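Local coordinates for putative lipoprotein (Clostridium difficile, PDB 4EXR), which is of unknown function but is a predicted lipoprotein built of two PepSY-type (peptidase propeptide and YPEB) domains that forms a dimer, at residues Asp52-Arg57 / Val131-Leu136; Asp71-Lys76 / Asp89-Leu94; Leu59-Tyr64 / Lys78-Thr83. All blocks are in the same frame, centred on the assembly; numbering follows the deposited sequence.

Contact 1: Asp52-Arg57 / Val131-Leu136; sequences DLSLER and VKEWSL. With NA (sodium ion), chain B.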
# COMPACT_ATOMS: atom_id res chain seq x y z
N ASP A 52 14.25 -3.07 -6.32
CA ASP A 52 13.65 -4.29 -6.87
C ASP A 52 12.83 -3.92 -8.10
O ASP A 52 12.21 -2.85 -8.14
CB ASP A 52 12.73 -5.00 -5.86
CG ASP A 52 13.48 -5.58 -4.66
OD1 ASP A 52 14.25 -6.56 -4.82
OD2 ASP A 52 13.26 -5.07 -3.53
N LEU A 53 12.83 -4.81 -9.09
CA LEU A 53 12.01 -4.64 -10.28
C LEU A 53 11.57 -6.03 -10.71
O LEU A 53 12.36 -6.97 -10.69
CB LEU A 53 12.83 -3.99 -11.40
CG LEU A 53 12.14 -3.88 -12.77
CD1 LEU A 53 10.94 -2.98 -12.70
CD2 LEU A 53 13.12 -3.37 -13.81
N SER A 54 10.31 -6.17 -11.08
CA SER A 54 9.84 -7.48 -11.54
C SER A 54 8.70 -7.33 -12.54
O SER A 54 8.07 -6.29 -12.62
CB SER A 54 9.40 -8.35 -10.36
OG SER A 54 8.21 -7.84 -9.78
N LEU A 55 8.47 -8.40 -13.29
CA LEU A 55 7.35 -8.49 -14.19
C LEU A 55 6.66 -9.81 -13.91
O LEU A 55 7.30 -10.86 -13.90
CB LEU A 55 7.82 -8.43 -15.64
CG LEU A 55 6.72 -8.61 -16.71
CD1 LEU A 55 5.63 -7.54 -16.57
CD2 LEU A 55 7.35 -8.57 -18.09
N GLU A 56 5.36 -9.76 -13.67
CA GLU A 56 4.59 -10.98 -13.45
C GLU A 56 3.18 -10.81 -13.99
O GLU A 56 2.74 -9.70 -14.27
CB GLU A 56 4.53 -11.30 -11.96
CG GLU A 56 3.73 -10.30 -11.16
CD GLU A 56 4.05 -10.35 -9.68
OE1 GLU A 56 4.74 -11.30 -9.24
OE2 GLU A 56 3.63 -9.42 -8.95
N ARG A 57 2.49 -11.94 -14.13
CA ARG A 57 1.09 -11.95 -14.54
C ARG A 57 0.22 -11.72 -13.32
O ARG A 57 0.46 -12.29 -12.26
CB ARG A 57 0.75 -13.29 -15.19
CG ARG A 57 -0.67 -13.41 -15.75
CD ARG A 57 -0.83 -14.73 -16.52
NE ARG A 57 -2.13 -14.85 -17.18
CZ ARG A 57 -3.13 -15.62 -16.74
NH1 ARG A 57 -2.98 -16.33 -15.63
NH2 ARG A 57 -4.27 -15.67 -17.41
N VAL A 131 8.60 -19.71 -18.70
CA VAL A 131 8.96 -18.57 -17.86
C VAL A 131 7.70 -17.88 -17.34
O VAL A 131 6.88 -17.40 -18.12
CB VAL A 131 9.81 -17.54 -18.63
CG1 VAL A 131 10.12 -16.33 -17.74
CG2 VAL A 131 11.11 -18.17 -19.14
N LYS A 132 7.56 -17.83 -16.02
CA LYS A 132 6.37 -17.28 -15.38
C LYS A 132 6.59 -15.86 -14.85
O LYS A 132 5.65 -15.07 -14.80
CB LYS A 132 5.94 -18.15 -14.20
CG LYS A 132 5.58 -19.58 -14.57
CD LYS A 132 4.27 -19.63 -15.34
CE LYS A 132 3.89 -21.07 -15.66
NZ LYS A 132 2.54 -21.15 -16.28
N GLU A 133 7.82 -15.57 -14.44
CA GLU A 133 8.15 -14.28 -13.84
C GLU A 133 9.62 -14.00 -14.02
O GLU A 133 10.43 -14.92 -14.18
CB GLU A 133 7.80 -14.27 -12.34
CG GLU A 133 7.98 -12.91 -11.66
CD GLU A 133 8.22 -13.01 -10.16
OE1 GLU A 133 7.56 -13.84 -9.52
OE2 GLU A 133 9.07 -12.26 -9.64
N TRP A 134 9.98 -12.72 -14.01
CA TRP A 134 11.39 -12.36 -13.89
C TRP A 134 11.50 -11.18 -12.94
O TRP A 134 10.55 -10.41 -12.77
CB TRP A 134 12.08 -12.08 -15.24
CG TRP A 134 11.60 -10.89 -16.03
CD1 TRP A 134 10.82 -10.91 -17.16
CD2 TRP A 134 11.91 -9.51 -15.78
NE1 TRP A 134 10.62 -9.63 -17.61
CE2 TRP A 134 11.27 -8.76 -16.79
CE3 TRP A 134 12.66 -8.84 -14.80
CZ2 TRP A 134 11.36 -7.37 -16.84
CZ3 TRP A 134 12.74 -7.46 -14.86
CH2 TRP A 134 12.09 -6.74 -15.87
N SER A 135 12.65 -11.09 -12.28
CA SER A 135 12.94 -9.95 -11.45
C SER A 135 14.41 -9.59 -11.55
O SER A 135 15.22 -10.36 -12.08
CB SER A 135 12.52 -10.20 -9.99
OG SER A 135 13.07 -11.39 -9.48
N LEU A 136 14.74 -8.39 -11.09
CA LEU A 136 16.11 -7.96 -10.98
C LEU A 136 16.32 -7.74 -9.49
O LEU A 136 15.49 -7.13 -8.83
CB LEU A 136 16.32 -6.66 -11.75
CG LEU A 136 16.54 -6.88 -13.24
CD1 LEU A 136 16.18 -5.62 -14.02
CD2 LEU A 136 18.00 -7.28 -13.49
NA NA B . 16.43 -6.08 -4.08
O HOH W 1 13.78 -8.18 -6.92
O HOH W 2 15.48 -5.30 -2.06
O HOH W 3 3.49 -14.68 -12.86
O HOH W 4 18.65 -5.35 -3.87
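With its CG between the backbone N and the carbonyl carbon (chi1 66°), the Trp134 indole leans across toward Leu55, whose own CG, anti to the backbone N (chi1 176°), carries its branched end to the same ring. The two residues lie on strands 49-58 and 130-139, neighbours at the middle of the eight-stranded antiparallel sheet, one from each PepSY-family region. Leu55 CB sits over one face of the indole, 3.9 Å from the centroid of the five-membered ring in a CH-pi contact, offset toward the rim, while Leu55 CD2 comes to 3.5 Å from Trp134 NE1. Leu53 approaches differently: its CD2 lies at the edge of the indole, near the ring plane by CH2, and also packs against Leu136 CD1 (3.8 Å). Pro116 and Met120 of helix 116-126 also touch the indole, and Leu53, Leu55, Trp134 and Leu136 are all buried.

The backbones hold this register through the hydrogen-bonded pairs Leu53 with Leu136 and Leu55 with Trp134; the bond from Leu55 N to Trp134 O measures 2.9 Å. The face bearing Ser54, Glu56, Glu133 and Ser135 is more open and polar. There Ser54 CB meets Ser135 CB at 3.6 Å. At the Asp52 end, the sodium ion is bound by Asp52 OD1, the Val51 carbonyl oxygen, Asp137 OD1 and two waters. A further water donates both to Asp52 OD1 and to Leu136 O, lying 2.8 Å from the latter.

Contact 2: Asp71-Lys76 / Asp89-Leu94; sequences DNNEYK and DKTEKL. With PO4 (phosphate ion), chain C; PO4 (phosphate ion), chain D.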
# COMPACT_ATOMS: atom_id res chain seq x y z
N ASP A 71 16.08 8.32 1.70
CA ASP A 71 16.58 8.31 3.08
C ASP A 71 15.48 8.05 4.11
O ASP A 71 15.77 7.65 5.24
CB ASP A 71 17.30 9.62 3.40
CG ASP A 71 18.59 9.80 2.62
OD1 ASP A 71 19.15 8.79 2.12
OD2 ASP A 71 19.07 10.95 2.52
N ASN A 72 14.23 8.26 3.71
CA ASN A 72 13.09 8.29 4.63
C ASN A 72 11.98 7.29 4.35
O ASN A 72 11.33 6.81 5.28
CB ASN A 72 12.49 9.70 4.62
CG ASN A 72 13.47 10.75 5.11
OD1 ASN A 72 13.69 11.77 4.46
ND2 ASN A 72 14.08 10.49 6.26
N ASN A 73 11.74 7.01 3.06
CA ASN A 73 10.60 6.22 2.63
C ASN A 73 10.98 5.07 1.71
O ASN A 73 12.03 5.10 1.07
CB ASN A 73 9.61 7.10 1.83
CG ASN A 73 9.01 8.20 2.66
OD1 ASN A 73 8.61 7.99 3.80
ND2 ASN A 73 8.92 9.39 2.08
N GLU A 74 10.11 4.07 1.66
CA GLU A 74 10.12 3.12 0.55
C GLU A 74 8.94 3.43 -0.35
O GLU A 74 7.89 3.90 0.10
CB GLU A 74 10.04 1.67 1.04
CG GLU A 74 8.97 1.39 2.06
CD GLU A 74 9.06 -0.03 2.58
OE1 GLU A 74 9.46 -0.92 1.80
OE2 GLU A 74 8.74 -0.26 3.77
N TYR A 75 9.13 3.17 -1.64
CA TYR A 75 8.14 3.52 -2.65
C TYR A 75 7.91 2.28 -3.49
O TYR A 75 8.86 1.56 -3.81
CB TYR A 75 8.66 4.62 -3.56
CG TYR A 75 9.03 5.88 -2.85
CD1 TYR A 75 8.06 6.78 -2.44
CD2 TYR A 75 10.37 6.20 -2.60
CE1 TYR A 75 8.40 7.96 -1.78
CE2 TYR A 75 10.71 7.37 -1.95
CZ TYR A 75 9.72 8.24 -1.55
OH TYR A 75 10.07 9.41 -0.90
N LYS A 76 6.66 2.03 -3.85
CA LYS A 76 6.34 0.89 -4.69
C LYS A 76 5.32 1.30 -5.73
O LYS A 76 4.28 1.89 -5.41
CB LYS A 76 5.83 -0.29 -3.87
CG LYS A 76 5.46 -1.49 -4.75
CD LYS A 76 5.14 -2.73 -3.93
CE LYS A 76 3.85 -2.56 -3.16
NZ LYS A 76 3.45 -3.84 -2.51
N ASP A 89 0.50 3.04 -6.37
CA ASP A 89 1.59 3.97 -6.07
C ASP A 89 1.58 4.13 -4.55
O ASP A 89 0.69 4.78 -4.00
CB ASP A 89 1.35 5.30 -6.78
CG ASP A 89 2.48 6.30 -6.58
OD1 ASP A 89 3.35 6.09 -5.69
OD2 ASP A 89 2.49 7.32 -7.30
N LYS A 90 2.56 3.53 -3.89
CA LYS A 90 2.55 3.44 -2.44
C LYS A 90 3.84 3.99 -1.84
O LYS A 90 4.93 3.61 -2.27
CB LYS A 90 2.35 1.99 -2.02
CG LYS A 90 2.28 1.75 -0.53
CD LYS A 90 2.32 0.26 -0.26
CE LYS A 90 2.01 -0.09 1.17
NZ LYS A 90 2.31 -1.52 1.43
N THR A 91 3.70 4.89 -0.88
CA THR A 91 4.82 5.40 -0.10
C THR A 91 4.62 4.94 1.34
O THR A 91 3.51 5.03 1.85
CB THR A 91 4.82 6.95 -0.09
OG1 THR A 91 4.87 7.44 -1.43
CG2 THR A 91 6.02 7.50 0.71
N GLU A 92 5.68 4.46 1.99
CA GLU A 92 5.62 4.13 3.42
C GLU A 92 6.91 4.60 4.08
O GLU A 92 7.99 4.44 3.52
CB GLU A 92 5.54 2.62 3.64
CG GLU A 92 4.18 1.98 3.56
CD GLU A 92 4.24 0.50 3.93
OE1 GLU A 92 4.61 -0.32 3.06
OE2 GLU A 92 3.95 0.16 5.10
N LYS A 93 6.79 5.13 5.29
CA LYS A 93 7.97 5.48 6.08
C LYS A 93 8.84 4.24 6.31
O LYS A 93 8.33 3.16 6.59
CB LYS A 93 7.52 6.06 7.42
CG LYS A 93 8.62 6.67 8.24
CD LYS A 93 8.68 8.17 8.03
CE LYS A 93 8.80 8.90 9.35
NZ LYS A 93 10.00 8.45 10.12
N LEU A 94 10.16 4.38 6.15
CA LEU A 94 11.08 3.26 6.38
C LEU A 94 11.13 2.93 7.87
O LEU A 94 10.95 3.81 8.71
CB LEU A 94 12.50 3.60 5.90
CG LEU A 94 12.80 3.70 4.41
CD1 LEU A 94 14.19 4.30 4.19
CD2 LEU A 94 12.69 2.35 3.72
P PO4 C . 0.14 -3.94 -0.87
O1 PO4 C . 0.23 -5.43 -1.15
O2 PO4 C . -1.26 -3.46 -1.16
O3 PO4 C . 0.49 -3.67 0.57
O4 PO4 C . 1.10 -3.22 -1.76
P PO4 D . -1.18 -1.93 3.35
O1 PO4 D . -1.67 -2.68 4.56
O2 PO4 D . 0.32 -1.82 3.39
O3 PO4 D . -1.61 -2.66 2.10
O4 PO4 D . -1.77 -0.55 3.36
O HOH W 5 8.24 0.61 6.01
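Lys90 NZ donates to O3 of one phosphate ion at 2.9 Å and to O2 of a second, both probably acquired from the crystallisation liquor, and forms a salt bridge with Glu92 OE1 at 3.1 Å, coming from above the carboxylate plane. An almost fully extended chain carries the Lys90 ammonium to these acceptors. From the facing position on the other strand, Lys76 NZ reaches O4 of the first phosphate in one of its two conformers, its chain there bent at chi3. Lys76 and Lys90 of the second subunit supply further donors, so that lysines of both subunits gather round the anions.

Glu74 and Glu92 lie side by side with nearly parallel carboxylates, their planes 3° apart. A water donates to both Glu74 OE2 and Lys93 O. These residues belong to the antiparallel beta hairpin of strands 73-80 and 86-93, whose second strand pairs with a strand of the second subunit, continuing the sheet across the dimer interface. Backbone bonds join Glu74 with Glu92 and Lys76 with Lys90 in both directions.

On the other face, Thr91 OG1 lies at the edge of the Tyr75 ring, 3.4 Å from CD1, and Thr91 CG2 is 3.5 Å from Tyr75 CE1. Tyr45 stacks on this ring, and Asp70 receives a hydrogen bond from Tyr75 OH. Beyond the strand end, Leu94 N donates to Asn72 O (2.8 Å), while Leu94 CD2 packs against Glu74 CB at 3.8 Å.

Contact 3: Leu59-Tyr64 / Lys78-Thr83; sequences LNKFVY and KIDANT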
# COMPACT_ATOMS: atom_id res chain seq x y z
N LEU A 59 -3.80 -11.92 -12.90
CA LEU A 59 -5.06 -12.20 -13.58
C LEU A 59 -4.91 -12.01 -15.09
O LEU A 59 -4.20 -12.77 -15.75
CB LEU A 59 -6.20 -11.34 -13.04
CG LEU A 59 -6.37 -11.36 -11.51
CD1 LEU A 59 -7.50 -10.43 -11.09
CD2 LEU A 59 -6.61 -12.78 -11.01
N ASN A 60 -5.57 -11.00 -15.63
CA ASN A 60 -5.52 -10.74 -17.06
C ASN A 60 -4.66 -9.55 -17.46
O ASN A 60 -4.83 -8.98 -18.54
CB ASN A 60 -6.94 -10.59 -17.63
CG ASN A 60 -7.67 -11.92 -17.73
OD1 ASN A 60 -7.04 -12.97 -17.94
ND2 ASN A 60 -8.99 -11.89 -17.59
N LYS A 61 -3.71 -9.19 -16.59
CA LYS A 61 -2.76 -8.12 -16.86
C LYS A 61 -1.33 -8.62 -16.63
O LYS A 61 -1.10 -9.52 -15.83
CB LYS A 61 -3.00 -6.95 -15.90
CG LYS A 61 -4.26 -6.14 -16.11
CD LYS A 61 -4.46 -5.20 -14.93
CE LYS A 61 -5.50 -4.11 -15.20
NZ LYS A 61 -4.90 -2.94 -15.91
N PHE A 62 -0.38 -8.03 -17.34
CA PHE A 62 1.02 -8.19 -16.96
C PHE A 62 1.45 -6.90 -16.31
O PHE A 62 1.10 -5.80 -16.78
CB PHE A 62 1.89 -8.57 -18.15
CG PHE A 62 1.52 -9.90 -18.75
CD1 PHE A 62 0.52 -9.99 -19.71
CD2 PHE A 62 2.12 -11.07 -18.30
CE1 PHE A 62 0.16 -11.21 -20.25
CE2 PHE A 62 1.76 -12.30 -18.84
CZ PHE A 62 0.78 -12.37 -19.81
N VAL A 63 2.18 -7.02 -15.22
CA VAL A 63 2.40 -5.90 -14.34
C VAL A 63 3.87 -5.82 -13.93
O VAL A 63 4.43 -6.80 -13.44
CB VAL A 63 1.51 -6.03 -13.06
CG1 VAL A 63 1.78 -4.91 -12.07
CG2 VAL A 63 0.02 -6.07 -13.46
N TYR A 64 4.47 -4.65 -14.15
CA TYR A 64 5.77 -4.32 -13.59
C TYR A 64 5.58 -3.84 -12.17
O TYR A 64 4.70 -3.01 -11.91
CB TYR A 64 6.43 -3.18 -14.36
CG TYR A 64 6.91 -3.52 -15.75
CD1 TYR A 64 8.02 -4.34 -15.95
CD2 TYR A 64 6.27 -2.99 -16.87
CE1 TYR A 64 8.47 -4.65 -17.24
CE2 TYR A 64 6.71 -3.28 -18.15
CZ TYR A 64 7.79 -4.11 -18.34
OH TYR A 64 8.21 -4.38 -19.62
N LYS A 78 3.16 -0.09 -9.22
CA LYS A 78 2.77 -1.15 -10.16
C LYS A 78 2.27 -0.50 -11.43
O LYS A 78 1.46 0.41 -11.38
CB LYS A 78 1.71 -2.07 -9.56
CG LYS A 78 2.24 -2.96 -8.43
CD LYS A 78 1.14 -3.89 -7.94
CE LYS A 78 1.69 -4.87 -6.91
NZ LYS A 78 0.58 -5.43 -6.08
N ILE A 79 2.79 -0.98 -12.56
CA ILE A 79 2.51 -0.40 -13.86
C ILE A 79 2.10 -1.50 -14.82
O ILE A 79 2.80 -2.51 -14.96
CB ILE A 79 3.78 0.31 -14.41
CG1 ILE A 79 4.20 1.46 -13.49
CG2 ILE A 79 3.53 0.82 -15.82
CD1 ILE A 79 5.68 1.76 -13.54
N ASP A 80 0.95 -1.33 -15.47
CA ASP A 80 0.52 -2.26 -16.52
C ASP A 80 1.53 -2.29 -17.66
O ASP A 80 1.86 -1.25 -18.24
CB ASP A 80 -0.86 -1.85 -17.05
CG ASP A 80 -1.47 -2.89 -18.00
OD1 ASP A 80 -0.83 -3.28 -19.00
OD2 ASP A 80 -2.62 -3.31 -17.74
N ALA A 81 2.02 -3.48 -17.99
CA ALA A 81 3.13 -3.65 -18.94
C ALA A 81 2.68 -3.47 -20.39
O ALA A 81 3.49 -3.51 -21.31
CB ALA A 81 3.76 -5.01 -18.76
N ASN A 82 1.39 -3.28 -20.59
CA ASN A 82 0.87 -3.02 -21.93
C ASN A 82 0.23 -1.65 -22.09
O ASN A 82 0.36 -1.01 -23.13
CB ASN A 82 -0.09 -4.13 -22.37
CG ASN A 82 0.64 -5.43 -22.67
OD1 ASN A 82 1.45 -5.48 -23.60
ND2 ASN A 82 0.38 -6.46 -21.88
N THR A 83 -0.43 -1.17 -21.04
CA THR A 83 -1.18 0.07 -21.13
C THR A 83 -0.48 1.24 -20.45
O THR A 83 -0.85 2.40 -20.68
CB THR A 83 -2.59 -0.07 -20.53
OG1 THR A 83 -2.49 -0.20 -19.11
CG2 THR A 83 -3.30 -1.30 -21.11
O HOH W 6 -1.13 -6.20 -19.35
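Lys61 crosses Asp80 at about a right angle, its chain extended as far as CE and then bent at chi4 (-85°) to bring NZ down on Asp80 OD2 at 2.9 Å. This salt bridge uses the anti lone pair of OD2, the one facing away from OD1. The Asp80 carboxylate has its CG anti to the backbone N (chi1 -172°), and its two oxygens have different partners: OD2 takes the lysine, whereas OD1 turns back to its own chain and accepts from Asn82 N at 2.7 Å, in an Asx turn, and from Thr83 N at 3.0 Å. Asn82 N arrives nearly along the C-O axis, Thr83 N from above the carboxylate plane. A water links Asp80 OD1, Phe62 N and Asn82 ND2, tying the turn to the neighbouring strand.

Ala81 CB lies 3.5 Å from Tyr64 CE2 and 4.1 Å from Phe62 CB. On the face shared with Asp80, Val63 CG1 meets Lys78 CB at 3.8 Å. Backbone bonds pair Tyr64 with Ile79 in both directions, and Ala81 N reaches Phe62 O just beyond the strand.

The contact lies at the open end of the hairpin formed by strands 61-69 and 73-80, away from its turn. Helix 34-44 packs against Tyr64 and Ile79 through Ala37, Leu55 of strand 49-58 touches both Tyr64 and Ala81, and Leu87 of strand 86-93 reaches Lys61, Val63 and Lys78.

All three contacts pair antiparallel strands of one sheet, yet at different depths. Contact 1 lies near the centre of the chain and joins segments 74 residues apart, one from each PepSY-type half; contacts 2 and 3 are hairpin pairings nested within the loop it closes. Contact 3 adjoins contact 1 directly, with Glu56 O probably accepting from Val63 N and Leu55 packing on Ala81, and it shares strand 73-80 with contact 2. Contact 3 is the most buried, although an ion pair accompanies its apolar packing. Contact 1 divides into an aromatic, aliphatic face and a polar one beside sodium, whereas contact 2, at the dimer interface, is rich in charged side chains and phosphate.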